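Local coordinates for protein nucleoporin nup120 (Schizosaccharomyces pombe, PDB 4GQ2) that serves as a structural component of the nuclear pore complex, whose nucleoporins can also act as docking partners for nuclear transport factors, at residues A[695-700]-A[723-728]; A[611-616]-A[717-722]; A[573-578]-A[651-656]; A[730-735]-A[801-806]. One frame throughout, in Å; residues are numbered along the deposited sequence.

Contact 1: A[695-700]-A[723-728]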
loop_
_atom_site.group_PDB
_atom_site.type_symbol
_atom_site.label_atom_id
_atom_site.label_comp_id
_atom_site.label_asym_id
_atom_site.label_seq_id
_atom_site.Cartn_x
_atom_site.Cartn_y
_atom_site.Cartn_z
ATOM N N GLY A 695 3.347 11.176 19.732
ATOM C CA GLY A 695 3.042 11.534 21.115
ATOM C C GLY A 695 4.166 12.344 21.750
ATOM O O GLY A 695 3.912 13.342 22.425
ATOM N N PHE A 696 5.408 11.918 21.513
ATOM C CA PHE A 696 6.589 12.593 22.054
ATOM C C PHE A 696 6.780 13.973 21.428
ATOM O O PHE A 696 6.987 14.961 22.142
ATOM C CB PHE A 696 7.849 11.731 21.877
ATOM C CG PHE A 696 7.886 10.510 22.756
ATOM C CD1 PHE A 696 7.777 10.622 24.138
ATOM C CD2 PHE A 696 8.050 9.246 22.204
ATOM C CE1 PHE A 696 7.813 9.495 24.946
ATOM C CE2 PHE A 696 8.089 8.113 23.007
ATOM C CZ PHE A 696 7.972 8.238 24.379
ATOM N N ILE A 697 6.697 14.033 20.100
ATOM C CA ILE A 697 6.693 15.310 19.380
ATOM C C ILE A 697 5.628 16.244 19.949
ATOM O O ILE A 697 5.918 17.410 20.218
ATOM C CB ILE A 697 6.503 15.132 17.849
ATOM C CG1 ILE A 697 7.727 14.444 17.234
ATOM C CG2 ILE A 697 6.259 16.476 17.170
ATOM C CD1 ILE A 697 7.542 13.980 15.800
ATOM N N PHE A 698 4.411 15.737 20.157
ATOM C CA PHE A 698 3.333 16.570 20.718
ATOM C C PHE A 698 3.740 17.096 22.094
ATOM O O PHE A 698 3.515 18.265 22.428
ATOM C CB PHE A 698 2.021 15.793 20.873
ATOM C CG PHE A 698 1.429 15.288 19.586
ATOM C CD1 PHE A 698 1.934 15.667 18.350
ATOM C CD2 PHE A 698 0.316 14.445 19.622
ATOM C CE1 PHE A 698 1.373 15.178 17.176
ATOM C CE2 PHE A 698 -0.256 13.967 18.455
ATOM C CZ PHE A 698 0.277 14.332 17.229
ATOM N N LEU A 699 4.339 16.209 22.886
ATOM C CA LEU A 699 4.759 16.524 24.244
ATOM C C LEU A 699 5.842 17.606 24.263
ATOM O O LEU A 699 5.706 18.615 24.961
ATOM C CB LEU A 699 5.242 15.253 24.938
ATOM C CG LEU A 699 5.109 15.133 26.455
ATOM C CD1 LEU A 699 3.675 15.353 26.908
ATOM C CD2 LEU A 699 5.604 13.762 26.877
ATOM N N LEU A 700 6.891 17.404 23.471
ATOM C CA LEU A 700 7.974 18.382 23.326
ATOM C C LEU A 700 7.468 19.743 22.850
ATOM O O LEU A 700 7.877 20.782 23.369
ATOM C CB LEU A 700 9.061 17.838 22.390
ATOM C CG LEU A 700 10.292 17.164 23.014
ATOM C CD1 LEU A 700 10.093 16.727 24.463
ATOM C CD2 LEU A 700 10.779 16.003 22.156
ATOM N N LEU A 723 14.707 16.720 16.981
ATOM C CA LEU A 723 15.204 16.445 15.628
ATOM C C LEU A 723 15.305 14.953 15.345
ATOM O O LEU A 723 14.952 14.488 14.256
ATOM C CB LEU A 723 16.553 17.124 15.384
ATOM C CG LEU A 723 16.486 18.627 15.102
ATOM C CD1 LEU A 723 17.871 19.253 15.202
ATOM C CD2 LEU A 723 15.855 18.931 13.748
ATOM N N SER A 724 15.792 14.222 16.339
ATOM C CA SER A 724 15.896 12.771 16.313
ATOM C C SER A 724 14.522 12.106 16.116
ATOM O O SER A 724 14.406 11.107 15.420
ATOM C CB SER A 724 16.503 12.302 17.642
ATOM O OG SER A 724 16.731 10.912 17.627
ATOM N N LEU A 725 13.495 12.666 16.749
ATOM C CA LEU A 725 12.140 12.147 16.628
ATOM C C LEU A 725 11.546 12.439 15.253
ATOM O O LEU A 725 10.864 11.586 14.674
ATOM C CB LEU A 725 11.243 12.712 17.727
ATOM C CG LEU A 725 11.521 12.170 19.131
ATOM C CD1 LEU A 725 10.785 13.034 20.136
ATOM C CD2 LEU A 725 11.102 10.714 19.263
ATOM N N LEU A 726 11.830 13.630 14.733
ATOM C CA LEU A 726 11.380 14.024 13.408
ATOM C C LEU A 726 11.982 13.111 12.354
ATOM O O LEU A 726 11.339 12.792 11.347
ATOM C CB LEU A 726 11.763 15.475 13.107
ATOM C CG LEU A 726 10.853 16.612 13.565
ATOM C CD1 LEU A 726 11.435 17.938 13.094
ATOM C CD2 LEU A 726 9.431 16.439 13.044
ATOM N N GLU A 727 13.216 12.688 12.593
ATOM C CA GLU A 727 13.894 11.817 11.655
ATOM C C GLU A 727 13.296 10.416 11.698
ATOM O O GLU A 727 13.098 9.791 10.658
ATOM C CB GLU A 727 15.390 11.783 11.930
ATOM C CG GLU A 727 16.178 11.153 10.794
ATOM C CD GLU A 727 15.788 11.692 9.424
ATOM O OE1 GLU A 727 16.001 12.905 9.178
ATOM O OE2 GLU A 727 15.276 10.899 8.593
ATOM N N ASP A 728 13.010 9.934 12.907
ATOM C CA ASP A 728 12.293 8.688 13.097
ATOM C C ASP A 728 10.924 8.753 12.396
ATOM O O ASP A 728 10.577 7.876 11.593
ATOM C CB ASP A 728 12.105 8.430 14.596
ATOM C CG ASP A 728 13.378 7.945 15.277
ATOM O OD1 ASP A 728 14.373 7.655 14.582
ATOM O OD2 ASP A 728 13.373 7.841 16.520
#
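Leu725 carries most of this helix-to-helix contact, sending one methyl into the angle between Phe696 and Leu700, one turn apart on the facing helix. Its CD1 lies 3.6 Å from Leu700 CD2, the two side chains crossing at about a right angle. The same Leu725 CD1 meets CB of Phe696 at 3.7 Å, touching the root of that side chain, while the ring leads away from helix 719-739 toward Leu578 and Ile654, with Leu725 CD2 lying obliquely to it. Behind the methyl, Leu725 CB runs past CG1 of Ile697 at 4.0 Å, the two chains sliding by in opposite directions. Ile697 keeps CG1 anti to its own carbonyl carbon (chi1 -68°), and from there CD1 reaches Leu726, whose CD2 is 4.1 Å away and crosses it nearly squarely. The axes of the two segments approach to 10.0 Å and run roughly antiparallel (149°), with Ile697 and Leu725 nearest in register. Farther out, Leu726 is backed by Leu600, Leu603 and Val604 of helix 590-605. On the flank of helix 719-739, Asp728 forms a salt bridge with Arg658 and Glu727 one with Arg730. Every residue that touches across the interface is buried and every touch is carbon on carbon, so helices 672-703 and 719-739 are held here by the fit of leucine and isoleucine branches, with the base of Phe696, without directional polar bonds.

Contact 2: A[611-616]-A[717-722]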
loop_
_atom_site.group_PDB
_atom_site.type_symbol
_atom_site.label_atom_id
_atom_site.label_comp_id
_atom_site.label_asym_id
_atom_site.label_seq_id
_atom_site.Cartn_x
_atom_site.Cartn_y
_atom_site.Cartn_z
ATOM N N SER A 611 13.350 28.826 12.297
ATOM C CA SER A 611 14.235 28.201 13.261
ATOM C C SER A 611 13.515 27.005 13.860
ATOM O O SER A 611 12.297 26.862 13.719
ATOM C CB SER A 611 14.577 29.190 14.370
ATOM O OG SER A 611 13.418 29.536 15.112
ATOM N N LEU A 612 14.269 26.159 14.545
ATOM C CA LEU A 612 13.712 24.999 15.217
ATOM C C LEU A 612 12.556 25.361 16.163
ATOM O O LEU A 612 11.491 24.745 16.115
ATOM C CB LEU A 612 14.824 24.262 15.968
ATOM C CG LEU A 612 14.560 22.818 16.384
ATOM C CD1 LEU A 612 15.862 22.037 16.367
ATOM C CD2 LEU A 612 13.909 22.743 17.757
ATOM N N PHE A 613 12.759 26.361 17.011
ATOM C CA PHE A 613 11.799 26.630 18.078
ATOM C C PHE A 613 10.647 27.540 17.673
ATOM O O PHE A 613 9.659 27.653 18.400
ATOM C CB PHE A 613 12.509 27.097 19.351
ATOM C CG PHE A 613 13.305 26.009 20.015
ATOM C CD1 PHE A 613 14.638 25.790 19.670
ATOM C CD2 PHE A 613 12.715 25.179 20.962
ATOM C CE1 PHE A 613 15.372 24.778 20.270
ATOM C CE2 PHE A 613 13.442 24.162 21.562
ATOM C CZ PHE A 613 14.771 23.960 21.215
ATOM N N ASP A 614 10.770 28.170 16.509
ATOM C CA ASP A 614 9.628 28.828 15.880
ATOM C C ASP A 614 8.648 27.785 15.341
ATOM O O ASP A 614 7.430 27.956 15.450
ATOM C CB ASP A 614 10.077 29.757 14.747
ATOM C CG ASP A 614 10.686 31.057 15.249
ATOM O OD1 ASP A 614 10.363 31.492 16.375
ATOM O OD2 ASP A 614 11.492 31.650 14.501
ATOM N N THR A 615 9.190 26.711 14.765
ATOM C CA THR A 615 8.379 25.635 14.192
ATOM C C THR A 615 7.590 24.885 15.264
ATOM O O THR A 615 6.399 24.625 15.087
ATOM C CB THR A 615 9.214 24.640 13.344
ATOM O OG1 THR A 615 10.382 24.237 14.065
ATOM C CG2 THR A 615 9.640 25.267 12.027
ATOM N N LEU A 616 8.246 24.560 16.376
ATOM C CA LEU A 616 7.564 23.943 17.515
ATOM C C LEU A 616 6.407 24.800 18.022
ATOM O O LEU A 616 5.359 24.272 18.400
ATOM C CB LEU A 616 8.543 23.666 18.660
ATOM C CG LEU A 616 9.424 22.420 18.569
ATOM C CD1 LEU A 616 10.542 22.484 19.597
ATOM C CD2 LEU A 616 8.616 21.145 18.758
ATOM N N GLY A 717 17.918 21.394 26.542
ATOM C CA GLY A 717 18.623 20.986 25.315
ATOM C C GLY A 717 17.847 19.896 24.585
ATOM O O GLY A 717 18.431 18.899 24.151
ATOM N N CYS A 718 16.538 20.090 24.428
ATOM C CA CYS A 718 15.655 19.062 23.855
ATOM C C CYS A 718 15.568 19.086 22.324
ATOM O O CYS A 718 14.947 18.205 21.718
ATOM C CB CYS A 718 14.252 19.158 24.466
ATOM S SG CYS A 718 13.342 20.626 23.947
ATOM N N ASP A 719 16.197 20.085 21.708
ATOM C CA ASP A 719 16.254 20.208 20.246
ATOM C C ASP A 719 16.828 18.979 19.534
ATOM O O ASP A 719 16.317 18.576 18.488
ATOM C CB ASP A 719 17.024 21.470 19.833
ATOM C CG ASP A 719 18.211 21.754 20.734
ATOM O OD1 ASP A 719 17.990 22.212 21.881
ATOM O OD2 ASP A 719 19.359 21.528 20.289
ATOM N N LYS A 720 17.881 18.391 20.099
ATOM C CA LYS A 720 18.488 17.190 19.534
ATOM C C LYS A 720 17.549 15.993 19.647
ATOM O O LYS A 720 17.513 15.137 18.765
ATOM C CB LYS A 720 19.823 16.866 20.209
ATOM C CG LYS A 720 20.969 17.784 19.818
ATOM C CD LYS A 720 22.307 17.062 19.932
ATOM C CE LYS A 720 23.453 18.019 20.236
ATOM N NZ LYS A 720 23.616 19.093 19.215
ATOM N N LEU A 721 16.802 15.943 20.745
ATOM C CA LEU A 721 15.810 14.906 20.955
ATOM C C LEU A 721 14.649 15.070 19.958
ATOM O O LEU A 721 14.200 14.095 19.360
ATOM C CB LEU A 721 15.317 14.921 22.415
ATOM C CG LEU A 721 14.156 13.991 22.803
ATOM C CD1 LEU A 721 14.465 12.530 22.486
ATOM C CD2 LEU A 721 13.805 14.165 24.272
ATOM N N PHE A 722 14.186 16.307 19.782
ATOM C CA PHE A 722 13.122 16.614 18.835
ATOM C C PHE A 722 13.523 16.269 17.400
ATOM O O PHE A 722 12.773 15.592 16.693
ATOM C CB PHE A 722 12.709 18.086 18.950
ATOM C CG PHE A 722 11.731 18.528 17.897
ATOM C CD1 PHE A 722 10.513 17.874 17.736
ATOM C CD2 PHE A 722 12.023 19.606 17.070
ATOM C CE1 PHE A 722 9.612 18.280 16.767
ATOM C CE2 PHE A 722 11.125 20.019 16.099
ATOM C CZ PHE A 722 9.918 19.355 15.947
#
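Leu616 and Phe722 form the inner end of a mainly apolar, partly buried contact in the helical domain, where the first turn of helix 612-624 meets the start of helix 719-739. Leu616 CD2 sits over one face of the Phe722 ring, 3.6 Å from its centroid and 14° off the normal, a CH-pi contact close to the ring centre. Phe722 has CG anti to its backbone N (chi1 173°), which carries the ring across to helix 612-624. There its CD2 also meets Leu612 CD2 at 3.7 Å, from an oblique direction. With an alanine at Phe722, the Leu616 methyl would probably lose its aromatic face and a gap would open between the two helices beside Leu612. Farther out, the CB of Asp719 is shared: Leu612 CD1 approaches it to 3.7 Å and Phe613 CZ to 3.6 Å. The Asp719 carboxylate plane is turned 70° from the Phe613 ring, with OD1 at the ring edge and in its plane. Cys718 SG also lies near the Phe613 edge, at 4.3 Å from CE2. Ser611 is the N-cap of helix 612-624, its OG accepting from Asp614 N at 3.3 Å. Around the contact, Ile697 of helix 672-703 packs on Phe722, Ser701 OG hydrogen-bonds to the backbone O of Leu616, Thr704 touches Phe613, Leu616 and Cys718, and Met647 of helix 646-658 lies against Cys718.

Contact 3: A[573-578]-A[651-656]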
loop_
_atom_site.group_PDB
_atom_site.type_symbol
_atom_site.label_atom_id
_atom_site.label_comp_id
_atom_site.label_asym_id
_atom_site.label_seq_id
_atom_site.Cartn_x
_atom_site.Cartn_y
_atom_site.Cartn_z
ATOM N N GLU A 573 9.541 6.268 36.040
ATOM C CA GLU A 573 9.271 7.642 35.632
ATOM C C GLU A 573 9.198 7.823 34.119
ATOM O O GLU A 573 8.394 8.616 33.631
ATOM C CB GLU A 573 10.300 8.591 36.232
ATOM C CG GLU A 573 10.102 8.823 37.718
ATOM C CD GLU A 573 10.906 9.992 38.247
ATOM O OE1 GLU A 573 11.441 10.787 37.438
ATOM O OE2 GLU A 573 10.993 10.115 39.485
ATOM N N GLY A 574 10.041 7.091 33.391
ATOM C CA GLY A 574 10.012 7.083 31.929
ATOM C C GLY A 574 8.687 6.563 31.404
ATOM O O GLY A 574 8.084 7.159 30.501
ATOM N N TYR A 575 8.233 5.452 31.980
ATOM C CA TYR A 575 6.923 4.883 31.670
ATOM C C TYR A 575 5.815 5.914 31.860
ATOM O O TYR A 575 4.953 6.078 30.990
ATOM C CB TYR A 575 6.657 3.667 32.554
ATOM C CG TYR A 575 7.264 2.377 32.055
ATOM C CD1 TYR A 575 8.419 2.376 31.273
ATOM C CD2 TYR A 575 6.694 1.149 32.386
ATOM C CE1 TYR A 575 8.980 1.193 30.826
ATOM C CE2 TYR A 575 7.248 -0.040 31.939
ATOM C CZ TYR A 575 8.389 -0.012 31.159
ATOM O OH TYR A 575 8.938 -1.191 30.713
ATOM N N GLN A 576 5.857 6.612 32.995
ATOM C CA GLN A 576 4.868 7.637 33.321
ATOM C C GLN A 576 4.775 8.732 32.262
ATOM O O GLN A 576 3.670 9.139 31.895
ATOM C CB GLN A 576 5.153 8.240 34.691
ATOM C CG GLN A 576 4.938 7.255 35.831
ATOM C CD GLN A 576 5.280 7.822 37.197
ATOM O OE1 GLN A 576 6.075 8.759 37.331
ATOM N NE2 GLN A 576 4.675 7.250 38.227
ATOM N N ILE A 577 5.930 9.192 31.776
ATOM C CA ILE A 577 5.987 10.217 30.733
ATOM C C ILE A 577 5.467 9.677 29.395
ATOM O O ILE A 577 4.778 10.393 28.657
ATOM C CB ILE A 577 7.410 10.785 30.539
ATOM C CG1 ILE A 577 8.024 11.198 31.882
ATOM C CG2 ILE A 577 7.381 11.981 29.591
ATOM C CD1 ILE A 577 9.540 11.243 31.892
ATOM N N LEU A 578 5.792 8.421 29.085
ATOM C CA LEU A 578 5.272 7.784 27.875
ATOM C C LEU A 578 3.740 7.823 27.879
ATOM O O LEU A 578 3.122 8.195 26.877
ATOM C CB LEU A 578 5.804 6.350 27.715
ATOM C CG LEU A 578 5.346 5.423 26.566
ATOM C CD1 LEU A 578 4.055 4.695 26.931
ATOM C CD2 LEU A 578 5.214 6.125 25.210
ATOM N N ASP A 651 14.455 10.214 27.136
ATOM C CA ASP A 651 15.613 9.967 26.285
ATOM C C ASP A 651 16.013 8.494 26.350
ATOM O O ASP A 651 16.200 7.859 25.314
ATOM C CB ASP A 651 16.783 10.867 26.699
ATOM C CG ASP A 651 17.704 11.205 25.544
ATOM O OD1 ASP A 651 18.276 10.276 24.938
ATOM O OD2 ASP A 651 17.869 12.406 25.252
ATOM N N SER A 652 16.111 7.954 27.565
ATOM C CA SER A 652 16.463 6.546 27.780
ATOM C C SER A 652 15.383 5.587 27.290
ATOM O O SER A 652 15.693 4.570 26.656
ATOM C CB SER A 652 16.758 6.275 29.260
ATOM O OG SER A 652 17.902 6.993 29.683
ATOM N N LEU A 653 14.124 5.901 27.597
ATOM C CA LEU A 653 13.008 5.090 27.116
ATOM C C LEU A 653 12.933 5.086 25.582
ATOM O O LEU A 653 12.774 4.024 24.978
ATOM C CB LEU A 653 11.682 5.535 27.737
ATOM C CG LEU A 653 10.464 4.641 27.458
ATOM C CD1 LEU A 653 10.762 3.170 27.698
ATOM C CD2 LEU A 653 9.271 5.074 28.287
ATOM N N ILE A 654 13.085 6.261 24.964
ATOM C CA ILE A 654 13.150 6.370 23.503
ATOM C C ILE A 654 14.309 5.546 22.948
ATOM O O ILE A 654 14.197 4.958 21.874
ATOM C CB ILE A 654 13.219 7.842 23.026
ATOM C CG1 ILE A 654 11.845 8.494 23.155
ATOM C CG2 ILE A 654 13.687 7.948 21.576
ATOM C CD1 ILE A 654 11.895 9.997 23.318
ATOM N N GLN A 655 15.412 5.490 23.689
ATOM C CA GLN A 655 16.534 4.647 23.294
ATOM C C GLN A 655 16.154 3.168 23.355
ATOM O O GLN A 655 16.488 2.413 22.449
ATOM C CB GLN A 655 17.782 4.938 24.133
ATOM C CG GLN A 655 18.530 6.210 23.748
ATOM C CD GLN A 655 19.175 6.141 22.371
ATOM O OE1 GLN A 655 18.880 6.959 21.494
ATOM N NE2 GLN A 655 20.062 5.166 22.175
ATOM N N ARG A 656 15.438 2.766 24.404
ATOM C CA ARG A 656 14.980 1.378 24.541
ATOM C C ARG A 656 14.063 0.952 23.397
ATOM O O ARG A 656 14.210 -0.146 22.859
ATOM C CB ARG A 656 14.241 1.158 25.868
ATOM C CG ARG A 656 15.129 0.822 27.050
ATOM C CD ARG A 656 14.611 -0.385 27.820
ATOM N NE ARG A 656 13.332 -0.140 28.484
ATOM C CZ ARG A 656 12.488 -1.096 28.871
ATOM N NH1 ARG A 656 12.773 -2.376 28.656
ATOM N NH2 ARG A 656 11.349 -0.772 29.467
#
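Leu653 of helix 646-658 pushes its CD2 methyl against the backbone of Gly574 in helix 571-585, 3.3 Å from the glycine O. With CG anti to the backbone N (chi1 -172°), the Leu653 branch points into helix 571-585, and the same CD2 lies 3.7 Å from Leu578 CB, one turn along. Gly574 presents bare backbone here, its CA 6.0 Å from Leu653 CA; the segment axes approach to 9.4 Å and cross at 82°. The first bond of Tyr575 runs alongside the interface, not into it, with CG anti to the carbonyl carbon; the Tyr575 and Leu653 side chains cross at about a right angle, CE1 4.1 Å from CD1. The phenol then reaches Arg656, whose chain bends at chi2 and chi3 to bring NH2 to 2.7 Å from Tyr575 OH. That hydrogen bond is weak, its N-H...O angle only 125°, although guanidinium and ring are nearly coplanar, edge against edge. A phenylalanine at Tyr575 would probably leave Arg656 NH2 without this acceptor and its guanidinium more able to turn. Phe552 of helix 548-553 meets the Tyr575 ring edge-to-face and touches Leu578, Leu653 and Arg656, while Phe696 of helix 672-703 packs on Leu578 and Ile654.

Contact 4: A[730-735]-A[801-806]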
loop_
_atom_site.group_PDB
_atom_site.type_symbol
_atom_site.label_atom_id
_atom_site.label_comp_id
_atom_site.label_asym_id
_atom_site.label_seq_id
_atom_site.Cartn_x
_atom_site.Cartn_y
_atom_site.Cartn_z
ATOM N N ARG A 730 9.922 10.556 10.026
ATOM C CA ARG A 730 10.091 10.576 8.579
ATOM C C ARG A 730 10.212 9.177 8.015
ATOM O O ARG A 730 9.469 8.815 7.115
ATOM C CB ARG A 730 11.316 11.402 8.177
ATOM C CG ARG A 730 11.488 11.511 6.675
ATOM C CD ARG A 730 12.629 12.445 6.311
ATOM N NE ARG A 730 13.873 11.703 6.289
ATOM C CZ ARG A 730 14.532 11.338 5.198
ATOM N NH1 ARG A 730 14.110 11.671 3.990
ATOM N NH2 ARG A 730 15.644 10.646 5.341
ATOM N N LEU A 731 11.146 8.396 8.552
ATOM C CA LEU A 731 11.454 7.082 8.004
ATOM C C LEU A 731 10.301 6.132 8.201
ATOM O O LEU A 731 9.961 5.360 7.308
ATOM C CB LEU A 731 12.729 6.513 8.627
ATOM C CG LEU A 731 14.017 7.276 8.292
ATOM C CD1 LEU A 731 15.229 6.469 8.722
ATOM C CD2 LEU A 731 14.097 7.584 6.803
ATOM N N VAL A 732 9.687 6.216 9.373
ATOM C CA VAL A 732 8.525 5.405 9.692
ATOM C C VAL A 732 7.336 5.729 8.770
ATOM O O VAL A 732 6.754 4.824 8.168
ATOM C CB VAL A 732 8.178 5.527 11.195
ATOM C CG1 VAL A 732 6.781 5.010 11.483
ATOM C CG2 VAL A 732 9.215 4.772 12.029
ATOM N N SER A 733 7.006 7.013 8.636
ATOM C CA SER A 733 5.886 7.448 7.789
ATOM C C SER A 733 6.151 7.159 6.322
ATOM O O SER A 733 5.245 6.785 5.590
ATOM C CB SER A 733 5.567 8.935 8.000
ATOM O OG SER A 733 5.270 9.198 9.366
ATOM N N PHE A 734 7.400 7.325 5.898
ATOM C CA PHE A 734 7.824 6.904 4.568
ATOM C C PHE A 734 7.486 5.428 4.303
ATOM O O PHE A 734 6.778 5.099 3.340
ATOM C CB PHE A 734 9.313 7.202 4.386
ATOM C CG PHE A 734 9.947 6.497 3.226
ATOM C CD1 PHE A 734 9.707 6.915 1.926
ATOM C CD2 PHE A 734 10.835 5.438 3.443
ATOM C CE1 PHE A 734 10.314 6.274 0.852
ATOM C CE2 PHE A 734 11.439 4.790 2.377
ATOM C CZ PHE A 734 11.174 5.206 1.079
ATOM N N LEU A 735 7.953 4.544 5.177
ATOM C CA LEU A 735 7.661 3.117 5.032
ATOM C C LEU A 735 6.173 2.758 5.118
ATOM O O LEU A 735 5.718 1.838 4.435
ATOM C CB LEU A 735 8.483 2.280 6.011
ATOM C CG LEU A 735 9.992 2.295 5.720
ATOM C CD1 LEU A 735 10.760 1.720 6.892
ATOM C CD2 LEU A 735 10.331 1.542 4.438
ATOM N N ALA A 801 17.659 -1.267 10.581
ATOM C CA ALA A 801 17.961 -0.364 9.464
ATOM C C ALA A 801 17.201 0.959 9.545
ATOM O O ALA A 801 17.641 1.973 8.989
ATOM C CB ALA A 801 17.686 -1.047 8.135
ATOM N N ILE A 802 16.065 0.947 10.233
ATOM C CA ILE A 802 15.234 2.139 10.353
ATOM C C ILE A 802 15.780 3.062 11.429
ATOM O O ILE A 802 15.826 4.274 11.241
ATOM C CB ILE A 802 13.753 1.791 10.663
ATOM C CG1 ILE A 802 13.121 1.028 9.495
ATOM C CG2 ILE A 802 12.950 3.052 10.970
ATOM C CD1 ILE A 802 11.858 0.266 9.856
ATOM N N PHE A 803 16.189 2.488 12.558
ATOM C CA PHE A 803 16.512 3.298 13.733
ATOM C C PHE A 803 17.991 3.504 14.065
ATOM O O PHE A 803 18.326 4.477 14.742
ATOM C CB PHE A 803 15.768 2.780 14.965
ATOM C CG PHE A 803 14.273 2.875 14.853
ATOM C CD1 PHE A 803 13.623 4.103 14.986
ATOM C CD2 PHE A 803 13.510 1.736 14.620
ATOM C CE1 PHE A 803 12.247 4.189 14.889
ATOM C CE2 PHE A 803 12.130 1.818 14.510
ATOM C CZ PHE A 803 11.498 3.044 14.651
ATOM N N ILE A 804 18.872 2.606 13.633
ATOM C CA ILE A 804 20.278 2.738 14.034
ATOM C C ILE A 804 21.029 3.628 13.058
ATOM O O ILE A 804 21.181 3.298 11.884
ATOM C CB ILE A 804 20.975 1.390 14.393
ATOM C CG1 ILE A 804 21.319 0.551 13.154
ATOM C CG2 ILE A 804 20.145 0.613 15.419
ATOM C CD1 ILE A 804 22.781 0.607 12.757
ATOM N N ARG A 805 21.474 4.772 13.571
ATOM C CA ARG A 805 21.874 5.911 12.746
ATOM C C ARG A 805 23.318 6.357 12.977
ATOM O O ARG A 805 23.947 5.976 13.969
ATOM C CB ARG A 805 20.934 7.093 13.013
ATOM C CG ARG A 805 19.456 6.731 13.099
ATOM C CD ARG A 805 18.569 7.964 13.189
ATOM N NE ARG A 805 18.945 8.948 12.180
ATOM C CZ ARG A 805 18.648 8.855 10.887
ATOM N NH1 ARG A 805 17.946 7.826 10.425
ATOM N NH2 ARG A 805 19.052 9.802 10.054
ATOM N N ASP A 806 23.826 7.171 12.047
ATOM C CA ASP A 806 25.164 7.784 12.125
ATOM C C ASP A 806 25.420 8.754 10.961
ATOM O O ASP A 806 24.676 8.763 9.974
ATOM C CB ASP A 806 26.272 6.718 12.195
ATOM C CG ASP A 806 26.063 5.587 11.203
ATOM O OD1 ASP A 806 26.182 5.830 9.985
ATOM O OD2 ASP A 806 25.785 4.453 11.645
#
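Ile802 meets Leu735 tip to tip near the C-terminal end of helix 790-803, CD1 to CD1 at 3.5 Å, at the start of a contact that packs the end of this helix and the loop beyond it on helix 719-739. The Ile802 chain is drawn out in that direction, CG1 anti to the carbonyl carbon (chi1 -65°) and CD1 extended beyond it (chi2 161°). Its other branch, CG2, lies anti to the backbone N and faces helix 719-739, 4.2 Å from Leu731 CB and also 4.2 Å from Val732 CG2. Even the main chain takes part: Ile802 O lies 3.4 Å from Leu731 CD1. Phe803 follows, its ring turned back so that Ile802 CG2 sits over the centre of one face, 3.7 Å above the plane. From this position Phe803 CZ reaches Val732 CG2 at 3.9 Å, an oblique approach. At Ile804 the chain leaves helical geometry, and Arg805 turns back toward Leu731. Its NH1 comes to 3.5 Å from Leu731 CD1, which lies at the edge of the guanidinium and near its plane, but the arginine is exposed and poorly ordered, so this is a looser outer touch. The inner residues are buried. Helix 672-703 also packs here: Leu686 touches Val732, Leu735 and Ile802, and Phe689 meets the Phe803 ring. Arg658 hydrogen-bonds the backbone O of Phe803, and helix 812-822 packs on Arg730 and Phe734.

Helix 719-739 takes part in contacts 2, 1 and 4 in order along its length, meeting helices 612-624, 672-703 and 790-803 in turn. The centres of contacts 1 and 2 are 9 Å apart, and they touch where Ile697 CG2 lies 3.8 Å from Phe722 CE1. Contact 3 is reached through Phe696, whose CZ is 3.6 Å from Leu578 CD2; Leu721 CD1 also meets Ile654 CD1 at 3.7 Å, tying contact 2 to contact 3. Contact 4 adjoins contact 1 where Asp728 OD1 approaches Phe803 CD1 to 3.7 Å, but stays about 7 Å from contact 3 and about 9 Å from contact 2 at the nearest atoms.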